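Local structure of anti-sigma-I factor RsgI2 (Clostridium thermocellum, 4B9P) at residues E56-D61 / I107-G112; K69-V74 / G91-A96; L3-E8 / T159-I164; P25-I30 / V42-Y47; L29-N34 / L99-Y104. The protein probably holds the sigma factor SigI2 inactive until its extracellular family 3 carbohydrate-binding module, the part described here, binds polysaccharide such as cellulose. All coordinates share one frame; numbering follows the deposited sequence. Where two conformers were deposited one is given.

Overall arrangement
All five contacts lie within one CBM3 module, a sandwich of two antiparallel sheets. Contact 1 and contact 5 join strands or loops of the sheet that contains 25-31 and 104-111. Contact 2 belongs to the facing sheet, and contact 3 bridges the sheets at the surface. Contact 4 lies between the sheets, its centre about 4 Å from the centre of the chain. Contact 4 is about 12 Å, centre to centre, from contacts 1, 2 and 3, and touches each of them. It shares Leu29 and Ile30 with contact 5. The bound calcium ion is about 8 Å from the side chains of Glu56 in contact 1 and Tyr46 in contact 4.

Contact 1 (E56-D61 / I107-G112); sequences EIYTCD and IISRIG
Asp61 OD1 takes two hydrogen bonds from Arg110, one from NE at 3.2 Å and one from NH2 at 3.3 Å. The guanidinium comes side-on, and OD1 meets both through its syn lone pair, close to the guanidinium plane. Asp61 OD2 also lies 2.7 Å from Arg110 NE, but that bond is bent and weak. The two flat groups are nearly coplanar, 23° apart. The arginine chain bends at chi3 (-67°), which turns its head toward the aspartate and lets NH2 pass beside the CG2 methyl of Thr59. Leu117 O takes a bond from Arg110 NH1.

The other face carries Tyr58, Cys60, Ser109 and Ile111. Tyr58 OH donates to Ser109 OG at 2.8 Å, with the serine oxygen at the ring edge. Tyr58 CD1 packs on Ile111 CG1, and Cys60 SG reaches Ile107 CG2. Val88 and Ile90 of the facing sheet pack on this side.

Between the faces runs the backbone ladder. Thr59 N to Arg110 O and Arg110 N to Thr59 O are both 2.9 Å. Ile57 and Gly112 form another hydrogen-bonded pair. Tyr58-Ile111 and Cys60-Ser109 are non-hydrogen-bonded pairs. Such alternation marks neighbouring antiparallel strands, here an edge strand and its partner in the CBM3 beta-sandwich.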
# COMPACT_ATOMS: atom_id res chain seq x y z
N GLU A 56 -6.93 -13.30 -3.38
CA GLU A 56 -6.01 -12.24 -2.92
C GLU A 56 -6.44 -11.71 -1.56
O GLU A 56 -7.58 -11.31 -1.39
CB GLU A 56 -6.00 -11.11 -3.91
CG GLU A 56 -5.44 -11.46 -5.27
CD GLU A 56 -5.41 -10.19 -6.10
OE1 GLU A 56 -6.46 -9.85 -6.72
OE2 GLU A 56 -4.39 -9.44 -6.07
N ILE A 57 -5.51 -11.67 -0.61
CA ILE A 57 -5.76 -11.14 0.72
C ILE A 57 -4.64 -10.16 1.06
O ILE A 57 -3.55 -10.19 0.47
CB ILE A 57 -5.84 -12.27 1.79
CG1 ILE A 57 -4.50 -13.00 1.92
CG2 ILE A 57 -7.03 -13.21 1.50
CD1 ILE A 57 -4.41 -13.85 3.18
N TYR A 58 -4.93 -9.31 2.03
CA TYR A 58 -3.99 -8.36 2.57
C TYR A 58 -3.64 -8.78 3.99
O TYR A 58 -4.54 -9.12 4.78
CB TYR A 58 -4.66 -6.96 2.64
CG TYR A 58 -3.81 -5.97 3.40
CD1 TYR A 58 -2.82 -5.27 2.76
CD2 TYR A 58 -3.95 -5.81 4.79
CE1 TYR A 58 -1.98 -4.38 3.45
CE2 TYR A 58 -3.14 -4.94 5.49
CZ TYR A 58 -2.14 -4.27 4.82
OH TYR A 58 -1.29 -3.45 5.52
N THR A 59 -2.36 -8.68 4.36
CA THR A 59 -2.02 -8.75 5.75
C THR A 59 -0.98 -7.68 6.09
O THR A 59 -0.10 -7.36 5.29
CB THR A 59 -1.56 -10.15 6.16
OG1 THR A 59 -1.45 -10.23 7.60
CG2 THR A 59 -0.27 -10.50 5.51
N CYS A 60 -1.09 -7.11 7.30
CA CYS A 60 -0.07 -6.22 7.83
C CYS A 60 0.80 -7.01 8.79
O CYS A 60 0.33 -7.45 9.83
CB CYS A 60 -0.71 -5.03 8.55
SG CYS A 60 0.49 -3.97 9.36
N ASP A 61 2.05 -7.22 8.38
CA ASP A 61 2.98 -7.96 9.19
C ASP A 61 3.47 -7.15 10.38
O ASP A 61 3.77 -7.73 11.43
CB ASP A 61 4.18 -8.41 8.34
CG ASP A 61 3.87 -9.64 7.51
OD1 ASP A 61 2.87 -10.35 7.78
OD2 ASP A 61 4.66 -9.89 6.59
N ILE A 107 4.34 0.94 7.69
CA ILE A 107 3.47 -0.22 7.49
C ILE A 107 4.18 -1.20 6.60
O ILE A 107 4.55 -0.86 5.47
CB ILE A 107 2.13 0.18 6.86
CG1 ILE A 107 1.49 1.29 7.69
CG2 ILE A 107 1.20 -1.04 6.77
CD1 ILE A 107 0.27 1.84 7.13
N ILE A 108 4.34 -2.43 7.09
CA ILE A 108 4.93 -3.53 6.33
C ILE A 108 3.78 -4.47 5.96
O ILE A 108 3.13 -4.98 6.86
CB ILE A 108 5.99 -4.26 7.19
CG1 ILE A 108 7.17 -3.33 7.51
CG2 ILE A 108 6.47 -5.52 6.49
CD1 ILE A 108 8.26 -3.96 8.27
N SER A 109 3.56 -4.69 4.66
CA SER A 109 2.42 -5.46 4.18
C SER A 109 2.83 -6.58 3.28
O SER A 109 3.89 -6.55 2.66
CB SER A 109 1.50 -4.57 3.36
OG SER A 109 1.07 -3.43 4.10
N ARG A 110 1.95 -7.57 3.20
CA ARG A 110 2.06 -8.65 2.22
C ARG A 110 0.71 -8.84 1.58
O ARG A 110 -0.29 -8.90 2.29
CB ARG A 110 2.53 -9.96 2.88
CG ARG A 110 3.91 -9.87 3.49
CD ARG A 110 4.40 -11.23 3.90
NE ARG A 110 3.58 -11.70 4.98
CZ ARG A 110 3.09 -12.93 5.11
NH1 ARG A 110 3.30 -13.90 4.21
NH2 ARG A 110 2.36 -13.17 6.19
N ILE A 111 0.68 -9.04 0.27
CA ILE A 111 -0.57 -9.22 -0.46
C ILE A 111 -0.37 -10.37 -1.46
O ILE A 111 0.62 -10.42 -2.18
CB ILE A 111 -0.98 -7.94 -1.27
CG1 ILE A 111 -1.17 -6.75 -0.30
CG2 ILE A 111 -2.23 -8.15 -2.12
CD1 ILE A 111 0.03 -5.86 -0.20
N GLY A 112 -1.34 -11.27 -1.51
CA GLY A 112 -1.28 -12.34 -2.49
C GLY A 112 -2.33 -13.38 -2.22
O GLY A 112 -3.19 -13.25 -1.34

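Contact 2 (K69-V74 / G91-A96); sequences KITGTV and GFTNSA
Ile70 and Phe92 lie side by side and point the same way, on the face of the sheet turned to the sandwich interior. The CD1 methyl of Ile70 makes the touch, 3.5 Å from Phe92 CE1. It comes at the ring obliquely. Two bends place this methyl: CG1 stands beside the backbone N (chi1 -55°), and chi2 is also -55°. Val105 and Ile107 of the facing sheet pack on the phenylalanine.

On the reverse face, Thr71 and Thr93 cross at a slant. Their CG2 methyls meet at 3.9 Å. The hydroxyl of Thr71 stands over the backbone of Gly91, with OG1 3.3 Å from Gly91 CA, where the glycine has no side chain to obstruct it. One water bridges Thr71 OG1 and Phe92 O.

Lys69 runs out fully extended beyond CG along the turn 93-96. Its CB lies near the CB of Ala96. Its NZ donates to a second water at 2.6 Å, which in turn donates to Ser95 O.

The backbones are joined by Thr71 N to Gly91 O and Gly91 N to Thr71 O, both 2.9 Å. Thr93 N adds a bond to Lys69 O at 3.0 Å. The ladder then gives way to a type I turn from Thr93 to Ala96. This is the open end of the antiparallel beta hairpin formed by strands 70-81 and 84-92.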
# COMPACT_ATOMS: atom_id res chain seq x y z
N LYS A 69 -4.04 -1.58 14.44
CA LYS A 69 -4.54 -0.24 14.08
C LYS A 69 -4.62 0.00 12.56
O LYS A 69 -5.07 1.06 12.12
CB LYS A 69 -3.72 0.89 14.78
CG LYS A 69 -3.91 0.83 16.30
CD LYS A 69 -3.08 1.89 17.00
CE LYS A 69 -3.28 1.74 18.51
NZ LYS A 69 -2.64 2.83 19.25
N ILE A 70 -4.16 -0.98 11.78
CA ILE A 70 -4.07 -0.88 10.34
C ILE A 70 -5.19 -1.70 9.71
O ILE A 70 -5.48 -2.80 10.19
CB ILE A 70 -2.69 -1.46 9.83
CG1 ILE A 70 -1.50 -0.77 10.53
CG2 ILE A 70 -2.64 -1.30 8.33
CD1 ILE A 70 -1.50 0.77 10.41
N THR A 71 -5.77 -1.17 8.64
CA THR A 71 -6.72 -1.93 7.82
C THR A 71 -6.14 -2.05 6.40
O THR A 71 -5.42 -1.16 5.96
CB THR A 71 -8.11 -1.26 7.76
OG1 THR A 71 -8.04 -0.05 7.02
CG2 THR A 71 -8.59 -0.91 9.16
N GLY A 72 -6.47 -3.12 5.70
CA GLY A 72 -6.10 -3.21 4.30
C GLY A 72 -7.15 -3.98 3.56
O GLY A 72 -7.67 -4.98 4.08
N THR A 73 -7.44 -3.55 2.34
CA THR A 73 -8.45 -4.17 1.52
C THR A 73 -7.88 -4.28 0.12
O THR A 73 -7.19 -3.36 -0.34
CB THR A 73 -9.72 -3.29 1.48
OG1 THR A 73 -10.05 -2.82 2.80
CG2 THR A 73 -10.91 -4.04 0.83
N VAL A 74 -8.19 -5.37 -0.58
CA VAL A 74 -7.87 -5.49 -1.97
C VAL A 74 -9.10 -5.07 -2.76
O VAL A 74 -10.18 -5.65 -2.56
CB VAL A 74 -7.45 -6.94 -2.28
CG1 VAL A 74 -7.26 -7.13 -3.79
CG2 VAL A 74 -6.22 -7.35 -1.43
N GLY A 91 -5.75 1.61 5.32
CA GLY A 91 -6.37 2.63 6.13
C GLY A 91 -6.06 2.36 7.58
O GLY A 91 -5.18 1.54 7.92
N PHE A 92 -6.79 3.05 8.45
CA PHE A 92 -6.51 3.02 9.87
C PHE A 92 -7.82 2.91 10.61
O PHE A 92 -8.85 3.43 10.16
CB PHE A 92 -5.80 4.32 10.25
CG PHE A 92 -4.50 4.48 9.53
CD1 PHE A 92 -3.34 3.95 10.03
CD2 PHE A 92 -4.46 5.12 8.29
CE1 PHE A 92 -2.16 4.06 9.34
CE2 PHE A 92 -3.27 5.22 7.60
CZ PHE A 92 -2.14 4.69 8.12
N THR A 93 -7.80 2.28 11.77
CA THR A 93 -9.05 2.11 12.51
C THR A 93 -9.47 3.42 13.17
O THR A 93 -8.68 4.37 13.31
CB THR A 93 -8.92 1.06 13.59
OG1 THR A 93 -7.90 1.51 14.49
CG2 THR A 93 -8.58 -0.31 12.98
N ASN A 94 -10.73 3.45 13.61
CA ASN A 94 -11.31 4.65 14.18
C ASN A 94 -10.51 5.07 15.41
O ASN A 94 -10.44 6.25 15.73
CB ASN A 94 -12.77 4.37 14.54
CG ASN A 94 -13.51 5.61 14.88
OD1 ASN A 94 -13.46 6.58 14.13
ND2 ASN A 94 -14.19 5.61 16.03
N SER A 95 -9.92 4.10 16.12
CA SER A 95 -9.16 4.34 17.33
C SER A 95 -7.63 4.41 17.10
O SER A 95 -6.85 4.37 18.05
CB SER A 95 -9.56 3.29 18.35
OG SER A 95 -10.86 3.56 18.91
N ALA A 96 -7.19 4.54 15.86
CA ALA A 96 -5.77 4.64 15.56
C ALA A 96 -5.13 5.94 16.05
O ALA A 96 -3.92 6.01 16.17
CB ALA A 96 -5.53 4.50 14.07
O HOH W 1 -3.84 5.10 19.09
O HOH W 2 -9.95 1.84 7.57

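Contact 3 (L3-E8 / T159-I164); sequences LLTKIE and TLYWGI
Ile7 places CG1 between its own backbone N and carbonyl carbon (chi1 53°), and the extended chi2 then carries CD1 to Tyr161 and Trp162. Trp162 has CG opposite its backbone N (chi1 177°), which swings the indole across to Ile7 and Glu8. The CD1 methyl of Ile7 lies 3.8 Å from Trp162 CB and 3.9 Å from Tyr161 CB. It thus sits against the bases of both aromatic side chains.

The six-membered part of the indole approaches the backbone of strand 7-13. Trp162 CE3 comes within 3.4 Å of Ile7 O, at an oblique angle. The carbonyl carbon of Glu8 lies over one indole face. The glutamate side chain runs alongside the tryptophan, with Glu8 CG 4.1 Å from Trp162 CH2, and its OE2 is hydrogen-bonded to Gln10 NE2. Trp162 NE1 hydrogen-bonds to Trp149 O, which helps fix the ring.

Thr5 crosses Tyr161 at about a right angle. Its CG2 methyl meets Tyr161 CE2 at 3.6 Å, also obliquely. The Thr5 hydroxyl is hydrogen-bonded to Thr35 OG1.

One water makes the polar link between the backbones. It accepts from Ile7 N at 3.1 Å and donates to Tyr161 O at 2.8 Å. Tyr161 and Trp162 both face Val154 on the adjacent strand. That is a classic beta bulge, placed in the edge strand 159-162 where the two sheets of the sandwich meet at the surface.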
# COMPACT_ATOMS: atom_id res chain seq x y z
N LEU A 3 -2.16 27.36 8.76
CA LEU A 3 -1.62 26.09 9.22
C LEU A 3 -1.81 25.09 8.08
O LEU A 3 -2.92 24.73 7.74
CB LEU A 3 -2.25 25.57 10.52
CG LEU A 3 -1.70 26.01 11.90
CD1 LEU A 3 -2.33 25.17 13.00
CD2 LEU A 3 -0.18 25.94 12.03
N LEU A 4 -0.69 24.69 7.51
CA LEU A 4 -0.68 23.83 6.34
C LEU A 4 -0.86 22.34 6.69
O LEU A 4 -0.22 21.83 7.62
CB LEU A 4 0.68 24.04 5.69
CG LEU A 4 0.97 23.45 4.32
CD1 LEU A 4 0.30 24.29 3.25
CD2 LEU A 4 2.46 23.44 4.15
N THR A 5 -1.74 21.64 5.96
CA THR A 5 -1.78 20.18 6.03
C THR A 5 -0.90 19.64 4.93
O THR A 5 -1.09 19.97 3.76
CB THR A 5 -3.22 19.65 5.86
OG1 THR A 5 -4.01 20.13 6.95
CG2 THR A 5 -3.26 18.13 5.89
N LYS A 6 0.10 18.83 5.30
CA LYS A 6 1.06 18.34 4.32
C LYS A 6 1.60 17.02 4.77
O LYS A 6 1.83 16.79 5.97
CB LYS A 6 2.21 19.33 4.13
CG LYS A 6 3.04 19.08 2.88
CD LYS A 6 4.11 20.15 2.73
CE LYS A 6 5.17 19.79 1.68
NZ LYS A 6 6.41 20.61 1.87
N ILE A 7 1.81 16.12 3.81
CA ILE A 7 2.39 14.82 4.09
C ILE A 7 3.49 14.50 3.08
O ILE A 7 3.56 15.12 2.01
CB ILE A 7 1.33 13.70 4.04
CG1 ILE A 7 0.56 13.73 2.72
CG2 ILE A 7 0.40 13.82 5.27
CD1 ILE A 7 -0.37 12.57 2.52
N GLU A 8 4.32 13.53 3.43
CA GLU A 8 5.27 12.94 2.52
C GLU A 8 5.07 11.44 2.59
O GLU A 8 4.86 10.90 3.68
CB GLU A 8 6.71 13.32 2.90
CG GLU A 8 7.72 12.74 1.96
CD GLU A 8 9.12 13.24 2.25
OE1 GLU A 8 9.43 14.37 1.82
OE2 GLU A 8 9.93 12.52 2.87
N THR A 159 -9.90 13.60 -0.09
CA THR A 159 -9.16 14.51 -0.95
C THR A 159 -7.74 14.02 -1.18
O THR A 159 -7.05 13.65 -0.23
CB THR A 159 -9.12 15.92 -0.33
OG1 THR A 159 -10.45 16.40 -0.23
CG2 THR A 159 -8.36 16.86 -1.21
N LEU A 160 -7.29 14.02 -2.43
CA LEU A 160 -5.92 13.61 -2.76
C LEU A 160 -4.89 14.59 -2.16
O LEU A 160 -4.89 15.77 -2.49
CB LEU A 160 -5.71 13.49 -4.28
CG LEU A 160 -4.36 12.99 -4.76
CD1 LEU A 160 -4.16 11.53 -4.42
CD2 LEU A 160 -4.26 13.21 -6.30
N TYR A 161 -4.02 14.09 -1.27
CA TYR A 161 -2.96 14.91 -0.69
C TYR A 161 -1.56 14.49 -1.10
O TYR A 161 -0.61 15.18 -0.78
CB TYR A 161 -3.04 14.90 0.84
CG TYR A 161 -3.85 16.03 1.40
CD1 TYR A 161 -5.24 15.95 1.45
CD2 TYR A 161 -3.23 17.20 1.84
CE1 TYR A 161 -6.00 17.00 1.95
CE2 TYR A 161 -3.98 18.25 2.34
CZ TYR A 161 -5.35 18.16 2.41
OH TYR A 161 -6.06 19.23 2.89
N TRP A 162 -1.42 13.35 -1.79
CA TRP A 162 -0.10 12.91 -2.21
C TRP A 162 -0.24 12.01 -3.41
O TRP A 162 -1.11 11.15 -3.43
CB TRP A 162 0.59 12.09 -1.10
CG TRP A 162 1.91 11.59 -1.57
CD1 TRP A 162 2.14 10.41 -2.19
CD2 TRP A 162 3.16 12.27 -1.51
NE1 TRP A 162 3.46 10.31 -2.57
CE2 TRP A 162 4.11 11.44 -2.15
CE3 TRP A 162 3.57 13.50 -0.97
CZ2 TRP A 162 5.44 11.79 -2.26
CZ3 TRP A 162 4.90 13.86 -1.08
CH2 TRP A 162 5.82 13.02 -1.71
N GLY A 163 0.63 12.19 -4.40
CA GLY A 163 0.78 11.19 -5.42
C GLY A 163 0.05 11.49 -6.70
O GLY A 163 -0.71 12.46 -6.82
N ILE A 164 0.31 10.64 -7.69
CA ILE A 164 -0.24 10.77 -9.02
C ILE A 164 -1.04 9.53 -9.33
O ILE A 164 -0.51 8.42 -9.33
CB ILE A 164 0.89 10.92 -10.03
CG1 ILE A 164 1.78 12.11 -9.65
CG2 ILE A 164 0.33 11.07 -11.47
CD1 ILE A 164 2.96 12.29 -10.53
O HOH W 3 0.61 16.91 1.10

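Contact 4 (P25-I30 / V42-Y47)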
# COMPACT_ATOMS: atom_id res chain seq x y z
N PRO A 25 4.93 -4.26 -0.61
CA PRO A 25 5.15 -2.82 -0.45
C PRO A 25 5.36 -2.45 1.01
O PRO A 25 4.65 -2.95 1.91
CB PRO A 25 3.84 -2.23 -0.99
CG PRO A 25 2.82 -3.23 -0.63
CD PRO A 25 3.50 -4.58 -0.77
N ARG A 26 6.37 -1.62 1.25
CA ARG A 26 6.62 -1.07 2.57
C ARG A 26 6.44 0.43 2.46
O ARG A 26 6.97 1.03 1.52
CB ARG A 26 8.01 -1.43 3.03
CG ARG A 26 8.13 -2.94 3.18
CD ARG A 26 9.39 -3.37 3.80
NE ARG A 26 9.27 -4.78 4.16
CZ ARG A 26 10.15 -5.40 4.93
NH1 ARG A 26 11.22 -4.75 5.36
NH2 ARG A 26 9.97 -6.67 5.25
N ILE A 27 5.70 1.03 3.39
CA ILE A 27 5.27 2.41 3.26
C ILE A 27 5.52 3.16 4.55
O ILE A 27 5.32 2.63 5.64
CB ILE A 27 3.78 2.42 2.87
CG1 ILE A 27 3.59 1.79 1.46
CG2 ILE A 27 3.20 3.79 2.90
CD1 ILE A 27 2.13 1.41 1.10
N LYS A 28 5.94 4.42 4.42
CA LYS A 28 6.13 5.31 5.56
C LYS A 28 5.38 6.60 5.23
O LYS A 28 5.72 7.27 4.23
CB LYS A 28 7.61 5.54 5.80
CG LYS A 28 7.97 6.36 6.99
CD LYS A 28 9.50 6.32 7.23
CE LYS A 28 9.92 7.27 8.30
NZ LYS A 28 11.40 7.37 8.49
N LEU A 29 4.37 6.91 6.02
CA LEU A 29 3.60 8.13 5.85
C LEU A 29 4.02 9.12 6.89
O LEU A 29 3.95 8.82 8.10
CB LEU A 29 2.13 7.83 6.07
CG LEU A 29 1.15 9.00 6.12
CD1 LEU A 29 1.07 9.67 4.77
CD2 LEU A 29 -0.22 8.53 6.62
N ILE A 30 4.47 10.28 6.45
CA ILE A 30 5.05 11.27 7.36
C ILE A 30 4.23 12.55 7.33
O ILE A 30 3.90 13.05 6.26
CB ILE A 30 6.52 11.63 7.00
CG1 ILE A 30 7.34 10.34 6.89
CG2 ILE A 30 7.10 12.60 8.01
CD1 ILE A 30 8.23 10.32 5.67
N VAL A 42 -7.46 8.75 6.68
CA VAL A 42 -6.40 8.62 5.67
C VAL A 42 -6.53 7.29 4.96
O VAL A 42 -6.71 6.25 5.62
CB VAL A 42 -5.02 8.66 6.33
CG1 VAL A 42 -3.92 8.46 5.31
CG2 VAL A 42 -4.85 9.99 7.04
N LYS A 43 -6.44 7.30 3.63
CA LYS A 43 -6.38 6.07 2.83
C LYS A 43 -5.15 6.17 1.94
O LYS A 43 -4.82 7.24 1.41
CB LYS A 43 -7.62 5.95 1.95
CG LYS A 43 -8.93 5.90 2.71
CD LYS A 43 -9.06 4.69 3.61
CE LYS A 43 -10.40 4.71 4.34
NZ LYS A 43 -10.49 3.60 5.34
N ILE A 44 -4.47 5.05 1.78
CA ILE A 44 -3.27 4.95 0.96
C ILE A 44 -3.51 3.88 -0.09
O ILE A 44 -3.99 2.81 0.28
CB ILE A 44 -2.08 4.54 1.84
CG1 ILE A 44 -1.83 5.54 2.97
CG2 ILE A 44 -0.82 4.38 0.99
CD1 ILE A 44 -0.91 5.00 4.04
N ARG A 45 -3.19 4.15 -1.36
CA ARG A 45 -3.46 3.16 -2.41
C ARG A 45 -2.20 2.78 -3.15
O ARG A 45 -1.46 3.63 -3.66
CB ARG A 45 -4.48 3.69 -3.44
CG ARG A 45 -5.81 3.91 -2.82
CD ARG A 45 -6.80 4.37 -3.85
NE ARG A 45 -8.10 4.51 -3.22
CZ ARG A 45 -9.13 5.07 -3.82
NH1 ARG A 45 -8.99 5.55 -5.06
NH2 ARG A 45 -10.28 5.18 -3.18
N TYR A 46 -1.99 1.47 -3.25
CA TYR A 46 -0.92 0.86 -4.03
C TYR A 46 -1.60 0.20 -5.24
O TYR A 46 -2.35 -0.77 -5.06
CB TYR A 46 -0.19 -0.21 -3.19
CG TYR A 46 0.96 -0.87 -3.93
CD1 TYR A 46 0.76 -1.99 -4.76
CD2 TYR A 46 2.28 -0.40 -3.78
CE1 TYR A 46 1.81 -2.56 -5.46
CE2 TYR A 46 3.36 -1.00 -4.48
CZ TYR A 46 3.11 -2.09 -5.29
OH TYR A 46 4.18 -2.60 -5.93
N TYR A 47 -1.34 0.71 -6.43
CA TYR A 47 -2.02 0.27 -7.65
C TYR A 47 -1.22 -0.80 -8.39
O TYR A 47 0.01 -0.71 -8.49
CB TYR A 47 -2.17 1.44 -8.61
CG TYR A 47 -3.09 2.51 -8.15
CD1 TYR A 47 -4.48 2.38 -8.32
CD2 TYR A 47 -2.60 3.65 -7.50
CE1 TYR A 47 -5.35 3.40 -7.93
CE2 TYR A 47 -3.45 4.64 -7.09
CZ TYR A 47 -4.81 4.52 -7.28
OH TYR A 47 -5.61 5.57 -6.85
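Leu29 and Val42 make the closest aliphatic contact, tip to tip, with Leu29 CD2 3.9 Å from Val42 CG1. A chi1 of 172° points the leucine branch across the gap between the sheets. The same CD2 methyl comes more loosely to Ile44 CD1, at 4.4 Å. Ile27 and Ile44 slide past each other in opposite directions. Their nearest atoms are Ile27 CD1 and Ile44 CG2, 4.2 Å apart.

One contact is between an aliphatic ring and an aromatic one. Pro25 packs on Tyr46, with Pro25 CB 3.7 Å from Tyr46 CD2. Pro25 CG stands over one face of the phenol ring, 4.3 Å above its plane and offset toward the rim. The Tyr46 hydroxyl is hydrogen-bonded to Asn13 ND2 of strand 7-13, so the polar end is provided for beyond this pair of strands.

The backbones are too far apart to pair. The axes of the segments come no closer than 9.9 Å and run at 148° to each other. Strand 25-31 instead pairs within its own sheet, Ile27 with Ile107 and Leu29 with Val105. Strand 42-48 lies in the other sheet, between 84-92 and 152-156.

All six touching residues are buried, and the contact between them is entirely apolar. The two sheets are therefore probably held together here by dispersion and the exclusion of water, with side-chain shape rather than directed bonds setting their spacing.

Contact 5 (L29-N34 / L99-Y104)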
# COMPACT_ATOMS: atom_id res chain seq x y z
N LEU A 29 4.37 6.91 6.02
CA LEU A 29 3.60 8.13 5.85
C LEU A 29 4.02 9.12 6.89
O LEU A 29 3.95 8.82 8.10
CB LEU A 29 2.13 7.83 6.07
CG LEU A 29 1.15 9.00 6.12
CD1 LEU A 29 1.07 9.67 4.77
CD2 LEU A 29 -0.22 8.53 6.62
N ILE A 30 4.47 10.28 6.45
CA ILE A 30 5.05 11.27 7.36
C ILE A 30 4.23 12.55 7.33
O ILE A 30 3.90 13.05 6.26
CB ILE A 30 6.52 11.63 7.00
CG1 ILE A 30 7.34 10.34 6.89
CG2 ILE A 30 7.10 12.60 8.01
CD1 ILE A 30 8.23 10.32 5.67
N ASN A 31 3.91 13.08 8.51
CA ASN A 31 3.24 14.35 8.57
C ASN A 31 4.31 15.46 8.54
O ASN A 31 5.05 15.66 9.51
CB ASN A 31 2.40 14.42 9.84
CG ASN A 31 1.54 15.69 9.91
OD1 ASN A 31 1.83 16.67 9.20
ND2 ASN A 31 0.51 15.68 10.75
N THR A 32 4.37 16.17 7.43
CA THR A 32 5.40 17.20 7.28
C THR A 32 4.82 18.61 7.39
O THR A 32 5.58 19.57 7.34
CB THR A 32 6.16 17.05 5.95
OG1 THR A 32 5.21 17.12 4.89
CG2 THR A 32 6.89 15.72 5.85
N GLY A 33 3.49 18.72 7.56
CA GLY A 33 2.82 20.00 7.73
C GLY A 33 2.81 20.46 9.17
O GLY A 33 3.63 20.04 9.97
N ASN A 34 1.89 21.33 9.53
CA ASN A 34 1.80 21.71 10.94
C ASN A 34 0.40 21.51 11.50
O ASN A 34 0.08 22.04 12.56
CB ASN A 34 2.38 23.09 11.23
CG ASN A 34 3.90 23.09 11.31
OD1 ASN A 34 4.53 22.36 12.12
ND2 ASN A 34 4.52 23.91 10.48
N LEU A 99 -2.04 11.62 13.86
CA LEU A 99 -0.66 11.72 13.43
C LEU A 99 -0.29 13.18 13.53
O LEU A 99 -0.73 14.01 12.72
CB LEU A 99 -0.55 11.21 12.00
CG LEU A 99 0.90 11.03 11.56
CD1 LEU A 99 1.61 9.91 12.36
CD2 LEU A 99 0.95 10.76 10.07
N ASN A 100 0.50 13.53 14.54
CA ASN A 100 0.92 14.91 14.69
C ASN A 100 2.03 15.29 13.77
O ASN A 100 2.76 14.43 13.28
CB ASN A 100 1.31 15.17 16.14
CG ASN A 100 0.10 15.26 17.05
OD1 ASN A 100 -0.87 15.96 16.73
ND2 ASN A 100 0.11 14.51 18.13
N PRO A 101 2.22 16.61 13.55
CA PRO A 101 3.34 17.06 12.72
C PRO A 101 4.68 16.49 13.23
O PRO A 101 4.98 16.54 14.41
CB PRO A 101 3.26 18.59 12.85
CG PRO A 101 1.80 18.84 13.01
CD PRO A 101 1.32 17.72 13.90
N GLY A 102 5.47 15.95 12.31
CA GLY A 102 6.76 15.37 12.64
C GLY A 102 6.69 13.87 12.93
O GLY A 102 7.72 13.21 13.06
N GLU A 103 5.49 13.31 13.04
CA GLU A 103 5.35 11.90 13.32
C GLU A 103 5.14 11.13 12.04
O GLU A 103 4.78 11.70 11.02
CB GLU A 103 4.20 11.64 14.30
CG GLU A 103 4.44 12.29 15.65
CD GLU A 103 3.41 11.89 16.68
OE1 GLU A 103 2.22 11.64 16.30
OE2 GLU A 103 3.81 11.83 17.88
N TYR A 104 5.33 9.82 12.13
CA TYR A 104 5.13 8.97 10.97
C TYR A 104 4.52 7.64 11.33
O TYR A 104 4.62 7.19 12.49
CB TYR A 104 6.46 8.76 10.20
CG TYR A 104 7.39 7.83 10.92
CD1 TYR A 104 7.35 6.46 10.69
CD2 TYR A 104 8.31 8.33 11.82
CE1 TYR A 104 8.19 5.61 11.36
CE2 TYR A 104 9.17 7.48 12.48
CZ TYR A 104 9.11 6.13 12.25
OH TYR A 104 9.98 5.30 12.92
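The amide of Asn31 sends an N-H in its own plane to Leu99 O, with ND2 2.9 Å from that oxygen. The donor stands above the carbonyl plane of Leu99. The same ND2 also hydrogen-bonds to Thr35 O. At the other end of the amide, Asn31 OD1 accepts from Gly33 N at 3.1 Å, nearly along the C=O axis, which makes an Asx turn. Bonds at both ends should fix the rotation of this buried amide. A chi1 of -174° swings the side chain toward the loop. Pro101 CA packs against Asn31 CG at 3.6 Å.

The phenol ring of Tyr104 leads away from strand 25-31 and makes a cation-pi contact with Lys28. Tyr104 CB stays behind, 3.8 Å from Ile30 CG1.

Both polar backbone atoms of Asn31 bond to the loop: N donates to Glu103 O at 3.0 Å, and O accepts from Gly102 N at 2.8 Å. The Pro101 ring lies against Gly33 and Asn34. Glu103 OE1 takes a bond from Asn100 N. Gly102 has the positive phi (93°) expected at the third position of a type II turn. Asn100 to Glu103 form that beta turn, closed by Glu103 N to Asn100 O at 3.0 Å, and Asn31 ties it to the end of strand 25-31.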